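Local coordinates for ribulose bisphosphate carboxylase (PDB 2D69), which probably catalyses the addition of carbon dioxide and water to ribulose 1,5-bisphosphate, giving two molecules of 3-phosphoglycerate, within an archaeal AMP degradation pathway, at residues G142-F146 with M147-D151; R208-D211 with R212-E216. One frame throughout, in Å; residues are numbered along the deposited sequence.

How the contacts relate
Coming from the N terminus, the chain reaches contact 1 where helix 139-147 ends and turns toward strand 154-157, the first strand of the alpha/beta barrel. Contact 2 follows later, inside helix 199-217, the link between strands 184-186 and 222-224 in a beta-alpha-beta unit. Both are local, so neither closes a long loop, and they run in series without nesting or crossing. Their centres are about 18 Å apart and they do not touch, but M147 of contact 1 and E214 of contact 2 both pack on T220, in the turn before strand 222-224. The assembly brings copies of the two together: E145 forms a salt bridge with R208 of a neighbouring subunit.

Contact 1: residues G142-F146 with M147-D151; sequences GIREF and MGVKD. With SO4 (sulfate ion), chain H.
R144 and V149 bracket the end of helix 139-147, where the backbone bonds form a Schellman motif. V149 N reaches back to R144 O at 3.0 Å, and within that loop G148 N makes a weak bond of 3.4 Å to E145 O; G148, with positive phi, is the C-prime residue. Just before it, M147 N still makes the i to i+4 helical bond to I143 O, at 2.9 Å.

The polar side-chain work belongs to R144. Its chain, extended from CG to NE, runs along the departing loop, and NH1 gives V149 O a bond of 2.9 Å. That oxygen lies in the guanidinium plane, although NH1 itself sits above the carbonyl plane. D151 CA rests over one guanidinium face. NH1 also bonds R152 O, and NH2 forms a salt bridge with D366. Past the turn, K150 N makes two weak bonds to a sulfate, probably from the crystallisation liquor.

Among apolar contacts, M147 bends at chi2 and chi3 (-54° and -64°), bringing SD beside F146 CE2 at 3.7 Å, an oblique Met-aromatic contact. I143 CG2 meets M147 CG at 3.9 Å.

The buried charge of R144 is balanced by D366, and the carbonyls of V149 and R152 probably fix the guanidinium's rotation, and with it the loop's course toward strand 154-157.

Contact 2: residues R208-D211 with R212-E216; sequences RVRD and RVEAE
R210 NE gives its N-H to D211 OD2 at 2.7 Å (angle 153°) and has E214 OE2 further off at 3.8 Å, which makes R210, D211 and E214 a salt-bridge network on helix 199-217 of the alpha/beta barrel. D211 OD2 is approached from above its carboxylate plane. E214 OE2 lies well out of the guanidinium plane, a long pairing of charges alone, and takes its hydrogen bond from K221 N.

R210 has CG anti to its own N (chi1 -170°), then bends at chi2 and chi3, which brings CD within 3.4 Å of E214 OE2. Beyond NE, the guanidinium bonds to E222, K221 O and G245 O. An alanine here would remove this cation, is likely to leave D211 OD2 and E222 without their mate, and would probably leave the D211 and E214 carboxylates, 3.8 Å apart between OD2 and OE1, in unrelieved repulsion.

Beneath run ordinary helical bonds, among them E214 N to R210 O at 3.0 Å. V213 packs against Y175 and W178 of helix 167-179. A separate ion pair spans one turn: R212, extended from CG to NE, gives NE to E216 OE2 at 2.8 Å.

Contact 1: residues G142-F146 with M147-D151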
loop_
_atom_site.group_PDB
_atom_site.type_symbol
_atom_site.label_atom_id
_atom_site.label_comp_id
_atom_site.label_asym_id
_atom_site.label_seq_id
_atom_site.Cartn_x
_atom_site.Cartn_y
_atom_site.Cartn_z
ATOM N N GLY A 142 -3.816 2.742 35.782
ATOM C CA GLY A 142 -4.267 3.232 34.486
ATOM C C GLY A 142 -5.778 3.219 34.330
ATOM O O GLY A 142 -6.368 4.187 33.839
ATOM N N ILE A 143 -6.403 2.119 34.754
ATOM C CA ILE A 143 -7.843 1.981 34.694
ATOM C C ILE A 143 -8.452 2.951 35.638
ATOM O O ILE A 143 -9.405 3.649 35.285
ATOM C CB ILE A 143 -8.269 0.532 35.003
ATOM C CG1 ILE A 143 -7.974 -0.373 33.786
ATOM C CG2 ILE A 143 -9.771 0.431 35.393
ATOM C CD1 ILE A 143 -7.851 -1.817 34.144
ATOM N N ARG A 144 -7.916 3.054 36.847
ATOM C CA ARG A 144 -8.518 4.016 37.786
ATOM C C ARG A 144 -8.501 5.402 37.219
ATOM O O ARG A 144 -9.449 6.179 37.425
ATOM C CB ARG A 144 -7.814 4.001 39.138
ATOM C CG ARG A 144 -8.161 2.812 40.033
ATOM C CD ARG A 144 -7.754 3.017 41.500
ATOM N NE ARG A 144 -8.207 1.924 42.326
ATOM C CZ ARG A 144 -9.449 1.719 42.707
ATOM N NH1 ARG A 144 -10.428 2.544 42.369
ATOM N NH2 ARG A 144 -9.735 0.673 43.427
ATOM N N GLU A 145 -7.412 5.735 36.523
ATOM C CA GLU A 145 -7.274 7.058 35.903
ATOM C C GLU A 145 -8.305 7.335 34.790
ATOM O O GLU A 145 -8.959 8.404 34.778
ATOM C CB GLU A 145 -5.871 7.242 35.368
ATOM C CG GLU A 145 -5.623 8.548 34.639
ATOM C CD GLU A 145 -4.192 8.685 34.088
ATOM O OE1 GLU A 145 -3.682 7.753 33.394
ATOM O OE2 GLU A 145 -3.596 9.758 34.308
ATOM N N PHE A 146 -8.495 6.401 33.874
ATOM C CA PHE A 146 -9.418 6.659 32.747
ATOM C C PHE A 146 -10.866 6.463 33.136
ATOM O O PHE A 146 -11.759 7.020 32.506
ATOM C CB PHE A 146 -8.967 5.939 31.425
ATOM C CG PHE A 146 -9.232 4.473 31.340
ATOM C CD1 PHE A 146 -8.167 3.587 31.099
ATOM C CD2 PHE A 146 -10.517 3.976 31.389
ATOM C CE1 PHE A 146 -8.385 2.208 30.952
ATOM C CE2 PHE A 146 -10.760 2.602 31.277
ATOM C CZ PHE A 146 -9.684 1.704 31.051
ATOM N N MET A 147 -11.106 5.730 34.222
ATOM C CA MET A 147 -12.477 5.540 34.714
ATOM C C MET A 147 -12.863 6.671 35.678
ATOM O O MET A 147 -14.039 6.861 36.005
ATOM C CB MET A 147 -12.586 4.200 35.411
ATOM C CG MET A 147 -12.576 2.950 34.487
ATOM S SD MET A 147 -13.830 3.053 33.202
ATOM C CE MET A 147 -15.417 3.059 34.126
ATOM N N GLY A 148 -11.864 7.418 36.135
ATOM C CA GLY A 148 -12.072 8.510 37.089
ATOM C C GLY A 148 -12.510 8.013 38.459
ATOM O O GLY A 148 -13.279 8.725 39.173
ATOM N N VAL A 149 -12.068 6.806 38.839
ATOM C CA VAL A 149 -12.472 6.233 40.120
ATOM C C VAL A 149 -11.275 5.933 41.002
ATOM O O VAL A 149 -10.542 4.954 40.748
ATOM C CB VAL A 149 -13.350 4.962 39.916
ATOM C CG1 VAL A 149 -13.702 4.326 41.243
ATOM C CG2 VAL A 149 -14.627 5.332 39.148
ATOM N N LYS A 150 -11.070 6.750 42.052
ATOM C CA LYS A 150 -9.738 6.754 42.690
ATOM C C LYS A 150 -9.520 5.718 43.809
ATOM O O LYS A 150 -8.409 5.208 43.987
ATOM C CB LYS A 150 -9.218 8.162 43.029
ATOM C CG LYS A 150 -10.004 8.958 44.044
ATOM C CD LYS A 150 -9.723 10.534 43.945
ATOM C CE LYS A 150 -11.038 11.341 44.374
ATOM N NZ LYS A 150 -10.925 12.859 44.553
ATOM N N ASP A 151 -10.578 5.326 44.487
ATOM C CA ASP A 151 -10.430 4.493 45.691
ATOM C C ASP A 151 -11.332 3.219 45.730
ATOM O O ASP A 151 -10.841 2.100 46.042
ATOM C CB ASP A 151 -10.685 5.349 46.940
ATOM C CG ASP A 151 -10.303 4.612 48.224
ATOM O OD1 ASP A 151 -9.120 4.150 48.297
ATOM O OD2 ASP A 151 -11.112 4.416 49.186
HETATM S S SO4 H . -14.702 7.909 43.405
HETATM O O1 SO4 H . -14.003 8.540 42.282
HETATM O O2 SO4 H . -13.868 6.848 43.991
HETATM O O3 SO4 H . -14.900 8.956 44.405
HETATM O O4 SO4 H . -16.010 7.378 42.989
#

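Contact 2: residues R208-D211 with R212-E216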
loop_
_atom_site.group_PDB
_atom_site.type_symbol
_atom_site.label_atom_id
_atom_site.label_comp_id
_atom_site.label_asym_id
_atom_site.label_seq_id
_atom_site.Cartn_x
_atom_site.Cartn_y
_atom_site.Cartn_z
ATOM N N ARG A 208 -22.896 4.711 21.743
ATOM C CA ARG A 208 -23.786 5.876 21.756
ATOM C C ARG A 208 -24.600 5.969 23.058
ATOM O O ARG A 208 -24.702 7.024 23.674
ATOM C CB ARG A 208 -24.733 5.876 20.550
ATOM C CG ARG A 208 -23.988 5.959 19.210
ATOM C CD ARG A 208 -24.896 5.970 17.960
ATOM N NE ARG A 208 -25.706 7.187 17.955
ATOM C CZ ARG A 208 -26.976 7.287 18.366
ATOM N NH1 ARG A 208 -27.652 6.219 18.815
ATOM N NH2 ARG A 208 -27.587 8.485 18.315
ATOM N N VAL A 209 -25.143 4.849 23.488
ATOM C CA VAL A 209 -25.850 4.785 24.761
ATOM C C VAL A 209 -24.880 5.128 25.897
ATOM O O VAL A 209 -25.212 5.923 26.800
ATOM C CB VAL A 209 -26.383 3.361 25.018
ATOM C CG1 VAL A 209 -26.993 3.207 26.456
ATOM C CG2 VAL A 209 -27.386 2.931 23.954
ATOM N N ARG A 210 -23.683 4.526 25.844
ATOM C CA ARG A 210 -22.635 4.768 26.801
ATOM C C ARG A 210 -22.391 6.260 26.931
ATOM O O ARG A 210 -22.416 6.810 28.048
ATOM C CB ARG A 210 -21.333 4.069 26.354
ATOM C CG ARG A 210 -20.227 4.039 27.362
ATOM C CD ARG A 210 -19.456 5.328 27.468
ATOM N NE ARG A 210 -18.580 5.593 26.333
ATOM C CZ ARG A 210 -17.364 5.094 26.147
ATOM N NH1 ARG A 210 -16.804 4.227 26.990
ATOM N NH2 ARG A 210 -16.668 5.481 25.070
ATOM N N ASP A 211 -22.153 6.923 25.807
ATOM C CA ASP A 211 -21.866 8.345 25.857
ATOM C C ASP A 211 -23.048 9.153 26.383
ATOM O O ASP A 211 -22.883 10.144 27.107
ATOM C CB ASP A 211 -21.410 8.883 24.486
ATOM C CG ASP A 211 -20.044 8.344 24.102
ATOM O OD1 ASP A 211 -19.719 8.391 22.911
ATOM O OD2 ASP A 211 -19.236 7.853 24.923
ATOM N N ARG A 212 -24.253 8.736 26.053
ATOM C CA ARG A 212 -25.435 9.439 26.590
ATOM C C ARG A 212 -25.482 9.345 28.121
ATOM O O ARG A 212 -25.788 10.337 28.805
ATOM C CB ARG A 212 -26.709 8.872 25.966
ATOM C CG ARG A 212 -28.002 9.532 26.417
ATOM C CD ARG A 212 -29.227 8.693 26.084
ATOM N NE ARG A 212 -30.414 9.177 26.798
ATOM C CZ ARG A 212 -31.554 8.501 26.898
ATOM N NH1 ARG A 212 -31.697 7.318 26.302
ATOM N NH2 ARG A 212 -32.574 9.026 27.570
ATOM N N VAL A 213 -25.179 8.167 28.661
ATOM C CA VAL A 213 -25.232 7.953 30.121
ATOM C C VAL A 213 -24.162 8.770 30.846
ATOM O O VAL A 213 -24.449 9.363 31.910
ATOM C CB VAL A 213 -25.114 6.515 30.528
ATOM C CG1 VAL A 213 -25.168 6.385 32.066
ATOM C CG2 VAL A 213 -26.268 5.709 29.939
ATOM N N GLU A 214 -22.982 8.862 30.228
ATOM C CA GLU A 214 -21.919 9.713 30.690
ATOM C C GLU A 214 -22.403 11.141 30.752
ATOM O O GLU A 214 -22.149 11.794 31.746
ATOM C CB GLU A 214 -20.662 9.606 29.819
ATOM C CG GLU A 214 -19.900 8.321 30.082
ATOM C CD GLU A 214 -18.591 8.215 29.331
ATOM O OE1 GLU A 214 -18.358 8.986 28.407
ATOM O OE2 GLU A 214 -17.796 7.335 29.656
ATOM N N ALA A 215 -23.032 11.646 29.694
ATOM C CA ALA A 215 -23.509 13.034 29.707
ATOM C C ALA A 215 -24.547 13.282 30.809
ATOM O O ALA A 215 -24.522 14.321 31.458
ATOM C CB ALA A 215 -24.057 13.434 28.321
ATOM N N GLU A 216 -25.424 12.321 31.039
ATOM C CA GLU A 216 -26.521 12.429 31.986
ATOM C C GLU A 216 -26.091 12.277 33.445
ATOM O O GLU A 216 -26.676 12.932 34.338
ATOM C CB GLU A 216 -27.628 11.410 31.642
ATOM C CG GLU A 216 -28.443 11.777 30.392
ATOM C CD GLU A 216 -29.363 10.670 29.872
ATOM O OE1 GLU A 216 -29.320 9.519 30.400
ATOM O OE2 GLU A 216 -30.136 10.950 28.907
#